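Local coordinates for protein 3-ketosteroid-delta4-5alpha-dehydrogenase (Rhodococcus jostii, PDB 4AT2) that catalyses the flavin-dependent introduction of a double bond into the A ring of 3-ketosteroids, probably in steroid catabolism, at residues R72-W76 with E220-R224; W76-A81 with G201-K206. One frame throughout, in Å; residues are numbered along the deposited sequence.

How the contacts relate
Contact 1 and contact 2 follow one loop, residues 72-81, along the FAD from its adenine to its pyrophosphate, and their centres lie about 14 Å apart. Contact 1 is the more peripheral, its centre about 23 Å from the centre of the chain against about 14 Å for contact 2. Trp76 belongs to both: its indole edge meets Tyr221 in the first, and its six-membered ring packs on the helix that begins near Tyr202 in the second. Thus 220-224 borders the adenine end, while 201-206 backs the loop that binds the phosphate. Neither pair of segments supplies a residue of the steroid pocket.

Contact 1 of 2, residues R72-W76 with E220-R224; sequences RTSGW and EYDMR. With FAD (flavin-adenine dinucleotide), chain D.
Arg72 O is approached by the CA-H of Asp222, at 3.3 Å from Arg72 O to Asp222 CA, and by a water that donates both to it and, over 2.8 Å, to Asp222 OD1, bridging the two; a second water lies within bonding distance of the same oxygens. Asp222 N donates to Thr73 O over 3.1 Å, almost straight at 172° but tilted 46° out of the carbonyl plane. Tyr244 N holds Asp222 OD2. Tyr221 lays its ring along the 73-76 backbone, with Ser74 O 3.5 Å above one face, off toward the rim. Its CE1 reaches Gly75 CA at 3.4 Å, and its hydroxyl meets the indole edge of Trp76, OH to CD1 3.6 Å. A serine in place of Tyr221 would probably leave the 74-76 backbone and this indole edge without their aromatic neighbour. Segment 72-76 follows strand 67-70, while 220-224 leaves the neighbouring parallel strand 218-220 and turns into strand 223-230 of a second, mixed sheet; the parallel sheet's 3-2-1-4-5 order is consistent with a Rossmann-type FAD-binding fold, and Glu71 bonds to FAD. Arg72 CB sits 3.4 Å from FAD N3A, and its extended chain, CG anti to the backbone N (chi1 173°), runs past the adenine to set FAD N7A at the guanidinium edge. Arg224 CD lies over one guanidinium face, 3.9 Å from Arg72 NE, and Arg72 NH1 forms a salt bridge with Asp289.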
ATOM      1  N   ARG A  72     -19.694 -12.874  18.292  1.00 12.84           N
ATOM      2  CA  ARG A  72     -19.544 -11.754  19.233  1.00 13.63           C
ATOM      3  C   ARG A  72     -20.855 -11.022  19.529  1.00 13.93           C
ATOM      4  O   ARG A  72     -21.099 -10.595  20.666  1.00 14.36           O
ATOM      5  CB  ARG A  72     -18.501 -10.781  18.679  1.00 14.09           C
ATOM      6  CG  ARG A  72     -18.340  -9.486  19.442  1.00 15.23           C
ATOM      7  CD  ARG A  72     -17.192  -8.716  18.816  1.00 15.74           C
ATOM      8  NE  ARG A  72     -16.941  -7.452  19.495  1.00 16.95           N
ATOM      9  CZ  ARG A  72     -15.927  -6.643  19.197  1.00 17.59           C
ATOM     10  NH1 ARG A  72     -15.065  -6.975  18.239  1.00 17.83           N
ATOM     11  NH2 ARG A  72     -15.769  -5.510  19.862  1.00 18.89           N
ATOM     12  N   THR A  73     -21.692 -10.861  18.511  1.00 14.26           N
ATOM     13  CA  THR A  73     -22.977 -10.175  18.699  1.00 15.00           C
ATOM     14  C   THR A  73     -24.039 -11.173  19.148  1.00 15.49           C
ATOM     15  O   THR A  73     -23.729 -12.316  19.466  1.00 15.40           O
ATOM     16  CB  THR A  73     -23.445  -9.450  17.416  1.00 15.27           C
ATOM     17  OG1 THR A  73     -23.868 -10.420  16.455  1.00 15.19           O
ATOM     18  CG2 THR A  73     -22.328  -8.591  16.815  1.00 14.83           C
ATOM     19  N   SER A  74     -25.296 -10.739  19.173  1.00 16.30           N
ATOM     20  CA  SER A  74     -26.383 -11.596  19.651  1.00 17.03           C
ATOM     21  C   SER A  74     -26.977 -12.496  18.562  1.00 17.33           C
ATOM     22  O   SER A  74     -27.843 -13.323  18.845  1.00 17.93           O
ATOM     23  CB  SER A  74     -27.484 -10.745  20.286  1.00 17.58           C
ATOM     24  OG  SER A  74     -28.017  -9.861  19.321  1.00 18.54           O
ATOM     25  N   GLY A  75     -26.509 -12.348  17.325  1.00 17.16           N
ATOM     26  CA  GLY A  75     -27.039 -13.140  16.223  1.00 17.43           C
ATOM     27  C   GLY A  75     -26.097 -13.298  15.047  1.00 16.93           C
ATOM     28  O   GLY A  75     -25.045 -12.651  14.981  1.00 16.77           O
ATOM     29  N   TRP A  76     -26.479 -14.170  14.116  1.00 17.12           N
ATOM     30  CA  TRP A  76     -25.648 -14.428  12.937  1.00 16.58           C
ATOM     31  C   TRP A  76     -25.826 -13.400  11.859  1.00 16.71           C
ATOM     32  O   TRP A  76     -26.779 -12.623  11.876  1.00 17.23           O
ATOM     33  CB  TRP A  76     -25.885 -15.833  12.385  1.00 16.78           C
ATOM     34  CG  TRP A  76     -27.329 -16.173  12.079  1.00 16.91           C
ATOM     35  CD1 TRP A  76     -28.204 -16.917  12.866  1.00 17.44           C
ATOM     36  CD2 TRP A  76     -28.106 -15.818  10.879  1.00 16.98           C
ATOM     37  NE1 TRP A  76     -29.428 -17.040  12.259  1.00 17.64           N
ATOM     38  CE2 TRP A  76     -29.438 -16.409  11.063  1.00 17.26           C
ATOM     39  CE3 TRP A  76     -27.842 -15.104   9.712  1.00 16.93           C
ATOM     40  CZ2 TRP A  76     -30.446 -16.270  10.116  1.00 17.47           C
ATOM     41  CZ3 TRP A  76     -28.868 -14.972   8.762  1.00 17.09           C
ATOM     42  CH2 TRP A  76     -30.142 -15.539   8.966  1.00 17.19           C
ATOM     43  N   GLU A 220     -22.742 -20.236  19.948  1.00 14.59           N
ATOM     44  CA  GLU A 220     -22.764 -19.477  21.196  1.00 14.75           C
ATOM     45  C   GLU A 220     -22.588 -18.001  20.876  1.00 14.34           C
ATOM     46  O   GLU A 220     -21.716 -17.636  20.082  1.00 14.33           O
ATOM     47  CB  GLU A 220     -21.664 -19.948  22.159  1.00 15.17           C
ATOM     48  CG  GLU A 220     -21.959 -21.258  22.887  1.00 16.02           C
ATOM     49  CD  GLU A 220     -23.109 -21.148  23.882  1.00 16.96           C
ATOM     50  OE1 GLU A 220     -23.318 -20.068  24.469  1.00 17.23           O
ATOM     51  OE2 GLU A 220     -23.808 -22.161  24.083  1.00 17.80           O
ATOM     52  N   TYR A 221     -23.420 -17.163  21.491  1.00 14.56           N
ATOM     53  CA  TYR A 221     -23.456 -15.726  21.196  1.00 14.42           C
ATOM     54  C   TYR A 221     -22.845 -14.904  22.330  1.00 14.46           C
ATOM     55  O   TYR A 221     -22.493 -15.453  23.373  1.00 14.30           O
ATOM     56  CB  TYR A 221     -24.896 -15.295  20.864  1.00 14.87           C
ATOM     57  CG  TYR A 221     -25.373 -15.917  19.570  1.00 15.07           C
ATOM     58  CD1 TYR A 221     -24.959 -15.401  18.340  1.00 15.08           C
ATOM     59  CD2 TYR A 221     -26.193 -17.047  19.573  1.00 15.46           C
ATOM     60  CE1 TYR A 221     -25.365 -15.978  17.149  1.00 15.25           C
ATOM     61  CE2 TYR A 221     -26.608 -17.626  18.383  1.00 15.62           C
ATOM     62  CZ  TYR A 221     -26.182 -17.094  17.177  1.00 15.52           C
ATOM     63  OH  TYR A 221     -26.585 -17.652  15.979  1.00 15.88           O
ATOM     64  N   ASP A 222     -22.697 -13.599  22.108  1.00 14.22           N
ATOM     65  CA  ASP A 222     -21.944 -12.718  23.003  1.00 14.68           C
ATOM     66  C   ASP A 222     -20.528 -13.231  23.271  1.00 14.68           C
ATOM     67  O   ASP A 222     -19.952 -12.965  24.328  1.00 14.46           O
ATOM     68  CB  ASP A 222     -22.684 -12.488  24.331  1.00 15.66           C
ATOM     69  CG  ASP A 222     -22.210 -11.234  25.049  1.00 16.11           C
ATOM     70  OD1 ASP A 222     -21.993 -10.211  24.371  1.00 16.86           O
ATOM     71  OD2 ASP A 222     -22.050 -11.265  26.290  1.00 16.37           O
ATOM     72  N   MET A 223     -19.972 -13.970  22.309  1.00 14.31           N
ATOM     73  CA  MET A 223     -18.640 -14.543  22.425  1.00 14.69           C
ATOM     74  C   MET A 223     -17.637 -13.639  21.762  1.00 14.87           C
ATOM     75  O   MET A 223     -17.479 -13.693  20.540  1.00 15.03           O
ATOM     76  CB  MET A 223     -18.581 -15.886  21.702  1.00 14.69           C
ATOM     77  CG  MET A 223     -19.009 -17.065  22.535  1.00 14.80           C
ATOM     78  SD  MET A 223     -17.703 -17.604  23.659  1.00 14.67           S
ATOM     79  CE  MET A 223     -18.497 -19.091  24.249  1.00 14.59           C
ATOM     80  N   ARG A 224     -16.968 -12.801  22.548  1.00 14.92           N
ATOM     81  CA  ARG A 224     -15.909 -11.980  21.998  1.00 15.21           C
ATOM     82  C   ARG A 224     -14.573 -12.705  22.126  1.00 14.33           C
ATOM     83  O   ARG A 224     -13.949 -12.689  23.175  1.00 13.78           O
ATOM     84  CB  ARG A 224     -15.850 -10.614  22.678  1.00 17.00           C
ATOM     85  CG  ARG A 224     -14.891  -9.658  21.966  1.00 19.19           C
ATOM     86  CD  ARG A 224     -14.819  -8.305  22.646  1.00 22.78           C
ATOM     87  NE  ARG A 224     -14.202  -8.399  23.969  1.00 26.40           N
ATOM     88  CZ  ARG A 224     -14.118  -7.389  24.831  1.00 29.27           C
ATOM     89  NH1 ARG A 224     -14.610  -6.194  24.516  1.00 31.90           N
ATOM     90  NH2 ARG A 224     -13.539  -7.575  26.010  1.00 30.00           N
TER
HETATM   91  PA  FAD D1492     -18.740 -10.955   8.468  1.00 11.69           P
HETATM   92  O1A FAD D1492     -19.779 -11.410   7.519  1.00 12.46           O
HETATM   93  O2A FAD D1492     -18.807  -9.582   8.989  1.00 12.25           O
HETATM   94  O5B FAD D1492     -18.724 -11.974   9.703  1.00 11.43           O
HETATM   95  C5B FAD D1492     -17.778 -11.827  10.766  1.00 11.28           C
HETATM   96  C4B FAD D1492     -18.474 -12.180  12.092  1.00 11.54           C
HETATM   97  O4B FAD D1492     -17.424 -12.171  13.084  1.00 11.14           O
HETATM   98  C3B FAD D1492     -19.463 -11.074  12.480  1.00 11.63           C
HETATM   99  O3B FAD D1492     -20.750 -11.670  12.778  1.00 11.90           O
HETATM  100  C2B FAD D1492     -18.824 -10.422  13.711  1.00 11.69           C
HETATM  101  O2B FAD D1492     -19.844  -9.972  14.642  1.00 11.83           O
HETATM  102  C1B FAD D1492     -18.003 -11.574  14.287  1.00 11.54           C
HETATM  103  N9A FAD D1492     -16.872 -11.142  15.138  1.00 11.47           N
HETATM  104  C8A FAD D1492     -16.105 -10.050  15.029  1.00 11.66           C
HETATM  105  N7A FAD D1492     -15.202 -10.077  16.007  1.00 11.94           N
HETATM  106  C5A FAD D1492     -15.393 -11.200  16.728  1.00 11.90           C
HETATM  107  C6A FAD D1492     -14.787 -11.737  17.816  1.00 12.02           C
HETATM  108  N6A FAD D1492     -13.754 -11.097  18.364  1.00 12.56           N
HETATM  109  N1A FAD D1492     -15.196 -12.899  18.353  1.00 11.69           N
HETATM  110  C2A FAD D1492     -16.258 -13.591  17.791  1.00 11.81           C
HETATM  111  N3A FAD D1492     -16.878 -13.030  16.677  1.00 11.61           N
HETATM  112  C4A FAD D1492     -16.428 -11.848  16.179  1.00 11.62           C
HETATM  113  N1  FAD D1492     -18.969  -7.908  -0.638  1.00 11.05           N
HETATM  114  C2  FAD D1492     -19.323  -8.736  -1.688  1.00 11.17           C
HETATM  115  O2  FAD D1492     -18.543  -9.607  -2.050  1.00 10.82           O
HETATM  116  N3  FAD D1492     -20.564  -8.580  -2.323  1.00 11.25           N
HETATM  117  C4  FAD D1492     -21.434  -7.563  -1.928  1.00 11.44           C
HETATM  118  O4  FAD D1492     -22.511  -7.446  -2.520  1.00 11.60           O
HETATM  119  C4X FAD D1492     -21.071  -6.720  -0.870  1.00 11.51           C
HETATM  120  N5  FAD D1492     -21.881  -5.708  -0.475  1.00 12.24           N
HETATM  121  C5X FAD D1492     -21.410  -4.777   0.379  1.00 12.29           C
HETATM  122  C6  FAD D1492     -22.128  -3.597   0.600  1.00 12.47           C
HETATM  123  C7  FAD D1492     -21.659  -2.633   1.495  1.00 12.80           C
HETATM  124  C7M FAD D1492     -22.424  -1.464   1.678  1.00 13.33           C
HETATM  125  C8  FAD D1492     -20.441  -2.843   2.176  1.00 12.79           C
HETATM  126  C8M FAD D1492     -19.913  -1.916   3.098  1.00 12.48           C
HETATM  127  C9  FAD D1492     -19.734  -4.028   1.962  1.00 12.40           C
HETATM  128  C9A FAD D1492     -20.200  -4.986   1.049  1.00 12.12           C
HETATM  129  N10 FAD D1492     -19.501  -6.122   0.810  1.00 11.50           N
HETATM  130  C10 FAD D1492     -19.844  -6.896  -0.229  1.00 11.42           C
HETATM  131  C1' FAD D1492     -18.410  -6.595   1.701  1.00 11.20           C
HETATM  132  C2' FAD D1492     -18.893  -7.805   2.515  1.00 11.14           C
HETATM  133  O2' FAD D1492     -20.114  -7.408   3.143  1.00 11.97           O
HETATM  134  C3' FAD D1492     -17.863  -8.200   3.586  1.00 10.51           C
HETATM  135  O3' FAD D1492     -16.512  -7.998   3.135  1.00 10.13           O
HETATM  136  C4' FAD D1492     -18.065  -9.673   3.978  1.00 10.67           C
HETATM  137  O4' FAD D1492     -19.420  -9.836   4.421  1.00 10.46           O
HETATM  138  C5' FAD D1492     -17.110 -10.067   5.108  1.00 10.44           C
HETATM  139  O5' FAD D1492     -17.282 -11.472   5.378  1.00 10.70           O
HETATM  140  P   FAD D1492     -16.665 -12.116   6.721  1.00 10.90           P
HETATM  141  O1P FAD D1492     -15.213 -11.914   6.765  1.00 10.00           O
HETATM  142  O2P FAD D1492     -17.238 -13.497   6.856  1.00 10.09           O
HETATM  143  O3P FAD D1492     -17.226 -11.097   7.863  1.00 11.06           O
HETATM  144  O   HOH W   1     -19.482  -9.634  22.831  1.00 22.56           O
HETATM  145  O   HOH W   2     -23.593  -9.564  22.190  1.00 26.18           O

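Contact 2 of 2, residues W76-A81 with G201-K206; sequences WGGATA and GYMLMK. Unlike the reference sequence in segment 76-81: Thr80 (reference Ala). With FAD (flavin-adenine dinucleotide), chain D.
Trp76 and Tyr202 set their rings nearly parallel, with planes at 18°, yet slid so far apart (centroids 5.9 Å) that they barely overlap. The nearest approach is an oblique one, Trp76 CH2 at 3.7 Å from Tyr202 CE1. Met205 passes the indole in the opposite direction, its CB 3.8 Å from Trp76 CZ3. Bends at chi2 and chi3 then curl the methionine so that its CE comes near Gly77 CA. Thr80 crosses Met205 at about a right angle, and the pair is tight: Thr80 CG2 lies only 3.4 Å from Met205 CG.

Thr80 divides its work. With chi1 (to OG1) at -58°, OG1 lies beside the backbone N and turns to the cofactor, which sets CG2 anti to that N and against the methionine. The hydroxyl donates to FAD O1A (2.6 Å from Thr80 OG1) and accepts from FAD O4' and Ile51 N, so three partners fix its rotation. The adjoining amides share the task, Ala79 N bonding to FAD O2A at 2.9 Å and Thr80 N to FAD O1A. Behind them, Gly201 CA makes a C-H...O contact with Thr80 O at 3.2 Å, an approach that a CB on Gly201 would obstruct. A CB on Gly77 would jam against the preceding carbonyl O and clash with Ala81 CB; one on Gly78, where phi is positive, would run into FAD O5B. A glycine pair followed by amides and a hydroxyl on the FAD phosphate, backed by helix 202-214, is consistent with the pyrophosphate-binding loop after the second strand of a Rossmann-type flavoprotein.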
ATOM      1  N   TRP A  76     -26.479 -14.170  14.116  1.00 17.12           N
ATOM      2  CA  TRP A  76     -25.648 -14.428  12.937  1.00 16.58           C
ATOM      3  C   TRP A  76     -25.826 -13.400  11.859  1.00 16.71           C
ATOM      4  O   TRP A  76     -26.779 -12.623  11.876  1.00 17.23           O
ATOM      5  CB  TRP A  76     -25.885 -15.833  12.385  1.00 16.78           C
ATOM      6  CG  TRP A  76     -27.329 -16.173  12.079  1.00 16.91           C
ATOM      7  CD1 TRP A  76     -28.204 -16.917  12.866  1.00 17.44           C
ATOM      8  CD2 TRP A  76     -28.106 -15.818  10.879  1.00 16.98           C
ATOM      9  NE1 TRP A  76     -29.428 -17.040  12.259  1.00 17.64           N
ATOM     10  CE2 TRP A  76     -29.438 -16.409  11.063  1.00 17.26           C
ATOM     11  CE3 TRP A  76     -27.842 -15.104   9.712  1.00 16.93           C
ATOM     12  CZ2 TRP A  76     -30.446 -16.270  10.116  1.00 17.47           C
ATOM     13  CZ3 TRP A  76     -28.868 -14.972   8.762  1.00 17.09           C
ATOM     14  CH2 TRP A  76     -30.142 -15.539   8.966  1.00 17.19           C
ATOM     15  N   GLY A  77     -24.886 -13.371  10.916  1.00 16.22           N
ATOM     16  CA  GLY A  77     -25.033 -12.546   9.724  1.00 16.34           C
ATOM     17  C   GLY A  77     -23.856 -11.640   9.423  1.00 15.94           C
ATOM     18  O   GLY A  77     -23.412 -11.565   8.271  1.00 15.83           O
ATOM     19  N   GLY A  78     -23.366 -10.944  10.453  1.00 16.03           N
ATOM     20  CA  GLY A  78     -22.250  -9.993  10.312  1.00 15.83           C
ATOM     21  C   GLY A  78     -22.499  -8.964   9.223  1.00 15.93           C
ATOM     22  O   GLY A  78     -23.643  -8.568   8.978  1.00 16.58           O
ATOM     23  N   ALA A  79     -21.425  -8.532   8.568  1.00 15.34           N
ATOM     24  CA  ALA A  79     -21.515  -7.647   7.404  1.00 15.52           C
ATOM     25  C   ALA A  79     -22.196  -8.349   6.237  1.00 15.47           C
ATOM     26  O   ALA A  79     -22.823  -7.706   5.394  1.00 15.36           O
ATOM     27  CB  ALA A  79     -20.124  -7.180   6.985  1.00 14.97           C
ATOM     28  N   THR A  80     -22.075  -9.675   6.182  1.00 14.99           N
ATOM     29  CA  THR A  80     -22.641 -10.425   5.062  1.00 14.91           C
ATOM     30  C   THR A  80     -24.152 -10.195   4.897  1.00 15.89           C
ATOM     31  O   THR A  80     -24.633  -9.982   3.783  1.00 15.14           O
ATOM     32  CB  THR A  80     -22.330 -11.934   5.181  1.00 14.73           C
ATOM     33  OG1 THR A  80     -20.904 -12.122   5.231  1.00 14.13           O
ATOM     34  CG2 THR A  80     -22.898 -12.696   3.993  1.00 14.69           C
ATOM     35  N   ALA A  81     -24.889 -10.249   6.006  1.00 16.48           N
ATOM     36  CA  ALA A  81     -26.343 -10.103   5.966  1.00 17.83           C
ATOM     37  C   ALA A  81     -26.785  -8.695   5.524  1.00 18.79           C
ATOM     38  O   ALA A  81     -27.938  -8.490   5.125  1.00 19.93           O
ATOM     39  CB  ALA A  81     -26.945 -10.464   7.326  1.00 17.88           C
ATOM     40  N   GLY A 201     -27.341  -9.963   0.549  1.00 19.82           N
ATOM     41  CA  GLY A 201     -26.449 -10.853   1.289  1.00 18.58           C
ATOM     42  C   GLY A 201     -27.177 -11.707   2.312  1.00 18.67           C
ATOM     43  O   GLY A 201     -26.723 -12.801   2.651  1.00 18.00           O
ATOM     44  N   TYR A 202     -28.313 -11.210   2.803  1.00 18.62           N
ATOM     45  CA  TYR A 202     -29.152 -11.981   3.720  1.00 19.41           C
ATOM     46  C   TYR A 202     -29.647 -13.292   3.099  1.00 19.10           C
ATOM     47  O   TYR A 202     -29.746 -14.306   3.790  1.00 18.72           O
ATOM     48  CB  TYR A 202     -30.337 -11.139   4.212  1.00 20.19           C
ATOM     49  CG  TYR A 202     -31.281 -11.899   5.109  1.00 20.78           C
ATOM     50  CD1 TYR A 202     -30.998 -12.066   6.466  1.00 21.04           C
ATOM     51  CD2 TYR A 202     -32.447 -12.467   4.598  1.00 21.67           C
ATOM     52  CE1 TYR A 202     -31.864 -12.766   7.296  1.00 21.84           C
ATOM     53  CE2 TYR A 202     -33.314 -13.173   5.418  1.00 22.05           C
ATOM     54  CZ  TYR A 202     -33.013 -13.319   6.762  1.00 22.44           C
ATOM     55  OH  TYR A 202     -33.876 -14.023   7.574  1.00 23.62           O
ATOM     56  N   MET A 203     -29.961 -13.269   1.804  1.00 19.06           N
ATOM     57  CA  MET A 203     -30.436 -14.483   1.131  1.00 19.51           C
ATOM     58  C   MET A 203     -29.309 -15.406   0.680  1.00 18.35           C
ATOM     59  O   MET A 203     -29.566 -16.484   0.142  1.00 18.92           O
ATOM     60  CB  MET A 203     -31.416 -14.174  -0.015  1.00 20.67           C
ATOM     61  CG  MET A 203     -32.867 -14.041   0.442  1.00 23.02           C
ATOM     62  SD  MET A 203     -33.479 -15.401   1.471  1.00 26.09           S
ATOM     63  CE  MET A 203     -33.304 -16.781   0.338  1.00 24.42           C
ATOM     64  N   LEU A 204     -28.064 -14.984   0.901  1.00 16.97           N
ATOM     65  CA  LEU A 204     -26.951 -15.918   0.887  1.00 15.89           C
ATOM     66  C   LEU A 204     -26.844 -16.566   2.269  1.00 15.98           C
ATOM     67  O   LEU A 204     -26.771 -17.791   2.376  1.00 15.75           O
ATOM     68  CB  LEU A 204     -25.642 -15.222   0.507  1.00 15.10           C
ATOM     69  CG  LEU A 204     -24.336 -16.012   0.661  1.00 14.50           C
ATOM     70  CD1 LEU A 204     -24.327 -17.293  -0.169  1.00 14.44           C
ATOM     71  CD2 LEU A 204     -23.154 -15.126   0.297  1.00 14.13           C
ATOM     72  N   MET A 205     -26.859 -15.741   3.317  1.00 15.89           N
ATOM     73  CA  MET A 205     -26.678 -16.221   4.692  1.00 16.67           C
ATOM     74  C   MET A 205     -27.760 -17.175   5.188  1.00 16.61           C
ATOM     75  O   MET A 205     -27.450 -18.210   5.777  1.00 16.34           O
ATOM     76  CB  MET A 205     -26.597 -15.049   5.675  1.00 17.28           C
ATOM     77  CG  MET A 205     -25.240 -14.394   5.788  1.00 18.24           C
ATOM     78  SD  MET A 205     -23.879 -15.523   6.173  1.00 19.29           S
ATOM     79  CE  MET A 205     -24.219 -15.989   7.856  1.00 18.52           C
ATOM     80  N   LYS A 206     -29.026 -16.809   4.984  1.00 17.10           N
ATOM     81  CA  LYS A 206     -30.151 -17.547   5.569  1.00 17.53           C
ATOM     82  C   LYS A 206     -30.178 -19.037   5.173  1.00 17.13           C
ATOM     83  O   LYS A 206     -30.221 -19.894   6.060  1.00 16.84           O
ATOM     84  CB  LYS A 206     -31.486 -16.843   5.266  1.00 19.06           C
ATOM     85  CG  LYS A 206     -32.702 -17.516   5.882  1.00 21.21           C
ATOM     86  CD  LYS A 206     -33.950 -16.716   5.551  1.00 23.46           C
ATOM     87  CE  LYS A 206     -35.151 -17.181   6.359  1.00 25.76           C
ATOM     88  NZ  LYS A 206     -36.019 -18.080   5.554  1.00 28.17           N
TER
HETATM   89  PA  FAD D1492     -18.740 -10.955   8.468  1.00 11.69           P
HETATM   90  O1A FAD D1492     -19.779 -11.410   7.519  1.00 12.46           O
HETATM   91  O2A FAD D1492     -18.807  -9.582   8.989  1.00 12.25           O
HETATM   92  O5B FAD D1492     -18.724 -11.974   9.703  1.00 11.43           O
HETATM   93  C5B FAD D1492     -17.778 -11.827  10.766  1.00 11.28           C
HETATM   94  C4B FAD D1492     -18.474 -12.180  12.092  1.00 11.54           C
HETATM   95  O4B FAD D1492     -17.424 -12.171  13.084  1.00 11.14           O
HETATM   96  C3B FAD D1492     -19.463 -11.074  12.480  1.00 11.63           C
HETATM   97  O3B FAD D1492     -20.750 -11.670  12.778  1.00 11.90           O
HETATM   98  C2B FAD D1492     -18.824 -10.422  13.711  1.00 11.69           C
HETATM   99  O2B FAD D1492     -19.844  -9.972  14.642  1.00 11.83           O
HETATM  100  C1B FAD D1492     -18.003 -11.574  14.287  1.00 11.54           C
HETATM  101  N9A FAD D1492     -16.872 -11.142  15.138  1.00 11.47           N
HETATM  102  C8A FAD D1492     -16.105 -10.050  15.029  1.00 11.66           C
HETATM  103  N7A FAD D1492     -15.202 -10.077  16.007  1.00 11.94           N
HETATM  104  C5A FAD D1492     -15.393 -11.200  16.728  1.00 11.90           C
HETATM  105  C6A FAD D1492     -14.787 -11.737  17.816  1.00 12.02           C
HETATM  106  N6A FAD D1492     -13.754 -11.097  18.364  1.00 12.56           N
HETATM  107  N1A FAD D1492     -15.196 -12.899  18.353  1.00 11.69           N
HETATM  108  C2A FAD D1492     -16.258 -13.591  17.791  1.00 11.81           C
HETATM  109  N3A FAD D1492     -16.878 -13.030  16.677  1.00 11.61           N
HETATM  110  C4A FAD D1492     -16.428 -11.848  16.179  1.00 11.62           C
HETATM  111  N1  FAD D1492     -18.969  -7.908  -0.638  1.00 11.05           N
HETATM  112  C2  FAD D1492     -19.323  -8.736  -1.688  1.00 11.17           C
HETATM  113  O2  FAD D1492     -18.543  -9.607  -2.050  1.00 10.82           O
HETATM  114  N3  FAD D1492     -20.564  -8.580  -2.323  1.00 11.25           N
HETATM  115  C4  FAD D1492     -21.434  -7.563  -1.928  1.00 11.44           C
HETATM  116  O4  FAD D1492     -22.511  -7.446  -2.520  1.00 11.60           O
HETATM  117  C4X FAD D1492     -21.071  -6.720  -0.870  1.00 11.51           C
HETATM  118  N5  FAD D1492     -21.881  -5.708  -0.475  1.00 12.24           N
HETATM  119  C5X FAD D1492     -21.410  -4.777   0.379  1.00 12.29           C
HETATM  120  C6  FAD D1492     -22.128  -3.597   0.600  1.00 12.47           C
HETATM  121  C7  FAD D1492     -21.659  -2.633   1.495  1.00 12.80           C
HETATM  122  C7M FAD D1492     -22.424  -1.464   1.678  1.00 13.33           C
HETATM  123  C8  FAD D1492     -20.441  -2.843   2.176  1.00 12.79           C
HETATM  124  C8M FAD D1492     -19.913  -1.916   3.098  1.00 12.48           C
HETATM  125  C9  FAD D1492     -19.734  -4.028   1.962  1.00 12.40           C
HETATM  126  C9A FAD D1492     -20.200  -4.986   1.049  1.00 12.12           C
HETATM  127  N10 FAD D1492     -19.501  -6.122   0.810  1.00 11.50           N
HETATM  128  C10 FAD D1492     -19.844  -6.896  -0.229  1.00 11.42           C
HETATM  129  C1' FAD D1492     -18.410  -6.595   1.701  1.00 11.20           C
HETATM  130  C2' FAD D1492     -18.893  -7.805   2.515  1.00 11.14           C
HETATM  131  O2' FAD D1492     -20.114  -7.408   3.143  1.00 11.97           O
HETATM  132  C3' FAD D1492     -17.863  -8.200   3.586  1.00 10.51           C
HETATM  133  O3' FAD D1492     -16.512  -7.998   3.135  1.00 10.13           O
HETATM  134  C4' FAD D1492     -18.065  -9.673   3.978  1.00 10.67           C
HETATM  135  O4' FAD D1492     -19.420  -9.836   4.421  1.00 10.46           O
HETATM  136  C5' FAD D1492     -17.110 -10.067   5.108  1.00 10.44           C
HETATM  137  O5' FAD D1492     -17.282 -11.472   5.378  1.00 10.70           O
HETATM  138  P   FAD D1492     -16.665 -12.116   6.721  1.00 10.90           P
HETATM  139  O1P FAD D1492     -15.213 -11.914   6.765  1.00 10.00           O
HETATM  140  O2P FAD D1492     -17.238 -13.497   6.856  1.00 10.09           O
HETATM  141  O3P FAD D1492     -17.226 -11.097   7.863  1.00 11.06           O